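Side-chain contacts in hydrolase, haloacid dehalogenase-like family (Pseudomonas syringae pv. tomato, PDB 3S6J), which probably acts as a metal-dependent sugar phosphatase of the haloacid dehalogenase superfamily and binds calcium ions in the crystal: residues Q81-L86 with A121-K126; A26-A31 with G53-S58. All blocks are in the same frame, centred on the assembly; numbering follows the deposited sequence.

Contact 1: residues Q81-L86 with A121-K126; sequences QAYERL and ATINLK
The Y83 hydroxyl and the N124 amide form the one hydrogen bond of this contact: N124 ND2 donates to Y83 OH over 2.6 Å, nearly straight at 174°. The phenol oxygen lies in the amide plane, and ND2 in turn meets the ring at its edge, close to the ring plane, while ring and amide stand almost perpendicular, 85° apart. Y83 reaches across because CG is anti to its backbone N (chi1 -162°), which sends the ring from helix 69-85 toward helix 118-127. I123, one residue before N124, pads the same ring. Its CD1 rests at the ring edge 3.7 Å from Y83 CD1, and its CG2 branch lies 3.8 Å from Y83 CE1; the isoleucine and the tyrosine overlap along their flanks, pointing opposite ways. I123 CD1 also comes within 4.3 Å of E84 CA. The two helix segments run nearly side by side, their axes 11.1 Å apart, a gap bridged by these side chains. S20 and I90 also touch Y83 and N124. The in-plane bond uses Y83 OH as acceptor and should limit rotation of the N124 amide, whose side chain lies about 4 Å from that of the calcium ligand D14.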
# COMPACT_ATOMS: atom_id res chain seq x y z
N GLN E 81 -11.66 0.72 -17.79
CA GLN E 81 -13.01 0.28 -17.49
C GLN E 81 -13.18 -0.02 -16.01
O GLN E 81 -14.14 0.44 -15.39
CB GLN E 81 -13.39 -0.91 -18.37
CG GLN E 81 -13.58 -0.53 -19.85
CD GLN E 81 -13.14 -1.60 -20.84
OE1 GLN E 81 -13.34 -2.81 -20.61
NE2 GLN E 81 -12.55 -1.17 -21.96
N ALA E 82 -12.26 -0.78 -15.42
CA ALA E 82 -12.36 -1.09 -14.00
C ALA E 82 -12.27 0.19 -13.17
O ALA E 82 -12.96 0.32 -12.16
CB ALA E 82 -11.32 -2.10 -13.57
N TYR E 83 -11.43 1.13 -13.59
CA TYR E 83 -11.30 2.38 -12.85
C TYR E 83 -12.63 3.14 -12.88
O TYR E 83 -13.12 3.55 -11.84
CB TYR E 83 -10.18 3.26 -13.42
CG TYR E 83 -9.72 4.35 -12.48
CD1 TYR E 83 -10.08 5.69 -12.66
CD2 TYR E 83 -8.91 4.04 -11.38
CE1 TYR E 83 -9.65 6.68 -11.79
CE2 TYR E 83 -8.49 5.01 -10.50
CZ TYR E 83 -8.85 6.33 -10.71
OH TYR E 83 -8.41 7.27 -9.81
N GLU E 84 -13.21 3.31 -14.06
CA GLU E 84 -14.48 3.99 -14.19
C GLU E 84 -15.46 3.42 -13.17
O GLU E 84 -16.18 4.17 -12.49
CB GLU E 84 -15.06 3.83 -15.60
CG GLU E 84 -14.16 4.32 -16.74
CD GLU E 84 -14.79 4.11 -18.13
OE1 GLU E 84 -14.03 4.03 -19.14
OE2 GLU E 84 -16.05 4.03 -18.21
N ARG E 85 -15.50 2.10 -13.05
CA ARG E 85 -16.45 1.47 -12.14
C ARG E 85 -16.17 1.85 -10.69
O ARG E 85 -17.02 1.72 -9.83
CB ARG E 85 -16.47 -0.05 -12.31
CG ARG E 85 -17.06 -0.51 -13.66
CD ARG E 85 -17.23 -2.01 -13.75
NE ARG E 85 -15.96 -2.74 -13.76
CZ ARG E 85 -15.31 -3.13 -14.85
NH1 ARG E 85 -15.80 -2.87 -16.06
NH2 ARG E 85 -14.15 -3.79 -14.73
N LEU E 86 -14.98 2.35 -10.42
CA LEU E 86 -14.63 2.71 -9.05
C LEU E 86 -14.66 4.22 -8.81
O LEU E 86 -14.27 4.70 -7.74
CB LEU E 86 -13.25 2.14 -8.70
CG LEU E 86 -13.15 0.63 -8.82
CD1 LEU E 86 -11.70 0.19 -8.93
CD2 LEU E 86 -13.83 -0.05 -7.65
N ALA E 121 -7.51 11.14 -15.31
CA ALA E 121 -7.32 12.49 -14.80
C ALA E 121 -8.63 13.27 -14.65
O ALA E 121 -8.77 14.07 -13.72
CB ALA E 121 -6.33 13.26 -15.67
N THR E 122 -9.58 13.04 -15.55
CA THR E 122 -10.88 13.72 -15.44
C THR E 122 -11.66 13.24 -14.23
O THR E 122 -12.32 14.02 -13.54
CB THR E 122 -11.74 13.53 -16.71
OG1 THR E 122 -11.05 14.05 -17.85
CG2 THR E 122 -13.06 14.26 -16.55
N ILE E 123 -11.58 11.94 -13.96
CA ILE E 123 -12.23 11.35 -12.80
C ILE E 123 -11.72 11.92 -11.47
O ILE E 123 -12.50 12.34 -10.61
CB ILE E 123 -12.10 9.81 -12.81
CG1 ILE E 123 -13.01 9.21 -13.90
CG2 ILE E 123 -12.41 9.22 -11.43
CD1 ILE E 123 -12.59 7.84 -14.40
N ASN E 124 -10.40 11.96 -11.29
CA ASN E 124 -9.87 12.42 -10.01
C ASN E 124 -10.18 13.89 -9.77
O ASN E 124 -10.45 14.30 -8.65
CB ASN E 124 -8.37 12.16 -9.92
CG ASN E 124 -8.02 10.71 -10.15
OD1 ASN E 124 -7.09 10.39 -10.90
ND2 ASN E 124 -8.75 9.82 -9.51
N LEU E 125 -10.15 14.68 -10.84
CA LEU E 125 -10.40 16.12 -10.76
C LEU E 125 -11.79 16.44 -10.24
O LEU E 125 -11.98 17.44 -9.55
CB LEU E 125 -10.21 16.75 -12.14
CG LEU E 125 -8.81 16.78 -12.76
CD1 LEU E 125 -8.90 17.20 -14.21
CD2 LEU E 125 -7.91 17.73 -12.01
N LYS E 126 -12.77 15.61 -10.58
CA LYS E 126 -14.12 15.75 -10.04
C LYS E 126 -14.09 15.79 -8.50
O LYS E 126 -14.77 16.61 -7.88
CB LYS E 126 -15.02 14.60 -10.50
CG LYS E 126 -14.93 14.27 -11.98
CD LYS E 126 -15.79 15.20 -12.82
CE LYS E 126 -15.93 14.70 -14.26
NZ LYS E 126 -17.02 15.40 -15.00

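Contact 2: residues A26-A31 with G53-S58; sequences AAWKEA and GLMLKS
The ammonium nitrogen K29 NZ is gripped by a salt bridge to D33 OD1 and a hydrogen bond to the carbonyl oxygen of L39; the residue before it, W28, makes the contact with M55 and L56. No hydrogen bond joins the two segments; the contact is made by the indole with one selenomethionine and one leucine. M55 SE sits over one face of W28, 3.9 Å from the centroid of its five-membered ring and only 11° off the ring normal, a Met-aromatic contact with selenium in place of sulfur. With CG anti to the backbone N of M55 (chi1 -172°) and the chain extended at chi2, SE is carried out to the indole face. The bend at chi3 (-51°) then sets the terminal methyl at about the same height as SE, displaced toward the nitrogen, M55 CE lying 3.8 Å from W28 NE1. L56 serves the other end of the indole, its CD1 branch 4.1 Å from W28 CZ3. The helices are well separated here, the nearest pair, W28 CA and L56 CA, being 10.0 Å apart; the indole turns a face to the other helix, and the extended M55 chain reaches across to end over it. All three touching residues are buried. H79 of helix 69-85 stacks on W28, while I44 of helix 41-47 and I48 add further cover. The M55 side chain comes within about 9 Å of a bound calcium ion. These helices are inserted between strands 18-19 and 91-92, consistent with the C1-type helical cap of haloacid dehalogenase-like enzymes.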
# COMPACT_ATOMS: atom_id res chain seq x y z
N ALA E 26 -6.46 -1.61 -7.54
CA ALA E 26 -7.52 -2.60 -7.72
C ALA E 26 -7.88 -2.76 -9.20
O ALA E 26 -8.07 -3.88 -9.68
CB ALA E 26 -8.74 -2.20 -6.90
N ALA E 27 -7.92 -1.64 -9.91
CA ALA E 27 -8.18 -1.63 -11.35
C ALA E 27 -7.11 -2.38 -12.14
O ALA E 27 -7.43 -3.14 -13.06
CB ALA E 27 -8.31 -0.19 -11.86
N TRP E 28 -5.83 -2.15 -11.82
CA TRP E 28 -4.77 -2.91 -12.47
C TRP E 28 -4.87 -4.40 -12.14
O TRP E 28 -4.68 -5.24 -13.02
CB TRP E 28 -3.38 -2.36 -12.15
CG TRP E 28 -3.06 -1.17 -12.99
CD1 TRP E 28 -2.91 0.12 -12.58
CD2 TRP E 28 -2.93 -1.15 -14.42
NE1 TRP E 28 -2.67 0.93 -13.65
CE2 TRP E 28 -2.67 0.18 -14.80
CE3 TRP E 28 -2.99 -2.13 -15.42
CZ2 TRP E 28 -2.48 0.57 -16.13
CZ3 TRP E 28 -2.79 -1.76 -16.75
CH2 TRP E 28 -2.54 -0.42 -17.09
N LYS E 29 -5.17 -4.71 -10.87
CA LYS E 29 -5.23 -6.09 -10.42
C LYS E 29 -6.28 -6.89 -11.20
O LYS E 29 -6.03 -8.02 -11.62
CB LYS E 29 -5.53 -6.16 -8.91
CG LYS E 29 -5.68 -7.59 -8.38
CD LYS E 29 -4.40 -8.42 -8.65
CE LYS E 29 -4.42 -9.69 -7.82
NZ LYS E 29 -3.50 -10.73 -8.35
N GLU E 30 -7.43 -6.28 -11.39
CA GLU E 30 -8.55 -6.86 -12.11
C GLU E 30 -8.22 -7.03 -13.58
O GLU E 30 -8.51 -8.08 -14.18
CB GLU E 30 -9.78 -5.97 -11.93
CG GLU E 30 -10.93 -6.26 -12.86
CD GLU E 30 -12.19 -5.52 -12.41
OE1 GLU E 30 -12.18 -4.94 -11.31
OE2 GLU E 30 -13.19 -5.52 -13.16
N ALA E 31 -7.59 -6.01 -14.17
CA ALA E 31 -7.11 -6.14 -15.56
C ALA E 31 -6.06 -7.22 -15.76
O ALA E 31 -6.10 -7.97 -16.75
CB ALA E 31 -6.59 -4.82 -16.09
N GLY E 53 2.37 2.03 -19.81
CA GLY E 53 3.28 1.34 -20.71
C GLY E 53 4.54 0.88 -20.02
O GLY E 53 4.95 -0.27 -20.16
N LEU E 54 5.16 1.79 -19.27
CA LEU E 54 6.39 1.52 -18.56
C LEU E 54 6.11 0.57 -17.40
O LEU E 54 6.89 -0.32 -17.09
CB LEU E 54 6.99 2.82 -18.03
CG LEU E 54 8.52 2.93 -18.10
CD1 LEU E 54 9.19 1.76 -17.38
CD2 LEU E 54 8.98 3.01 -19.56
N MSE E 55 4.98 0.77 -16.76
CA MSE E 55 4.63 -0.10 -15.67
C MSE E 55 4.54 -1.54 -16.18
O MSE E 55 5.11 -2.46 -15.60
CB MSE E 55 3.31 0.35 -15.06
CG MSE E 55 2.96 -0.37 -13.81
SE MSE E 55 1.08 -0.09 -13.44
CE MSE E 55 1.04 1.86 -13.58
N LEU E 56 3.84 -1.72 -17.30
CA LEU E 56 3.66 -3.05 -17.88
C LEU E 56 4.99 -3.70 -18.24
O LEU E 56 5.25 -4.84 -17.86
CB LEU E 56 2.72 -2.99 -19.08
CG LEU E 56 1.29 -3.50 -18.91
CD1 LEU E 56 0.83 -3.51 -17.48
CD2 LEU E 56 0.35 -2.66 -19.76
N LYS E 57 5.85 -2.97 -18.96
CA LYS E 57 7.21 -3.44 -19.20
C LYS E 57 7.93 -3.79 -17.90
O LYS E 57 8.62 -4.80 -17.81
CB LYS E 57 8.02 -2.37 -19.92
CG LYS E 57 7.65 -2.18 -21.38
CD LYS E 57 8.87 -1.76 -22.20
CE LYS E 57 9.80 -0.87 -21.40
NZ LYS E 57 11.20 -0.88 -21.97
N SER E 58 7.77 -2.94 -16.90
CA SER E 58 8.49 -3.13 -15.65
C SER E 58 8.10 -4.42 -14.94
O SER E 58 8.96 -5.24 -14.62
CB SER E 58 8.29 -1.92 -14.74
OG SER E 58 9.21 -2.00 -13.66

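In the fold
From the N terminus, the chain leaves the first core strand, 8-11, just beyond which lie the calcium ligands D12 and D14, and enters helix 21-34. Contact 2 closes first, bringing helix 52-63 back against that helix after a loop that includes helix 41-47. Helix 69-85 follows, and from it contact 1 opens, closing, beyond strand 110-113, on helix 118-127. The two loops are thus in series, neither nesting nor crossing. Contact 2 knits helices of the cap together; contact 1 ties the cap's last helix to the Rossmann-like core. Helices 21-34 and 69-85 join them: R85 NH2 forms a 2.5 Å salt bridge with E30 OE2, and A82 packs on A27.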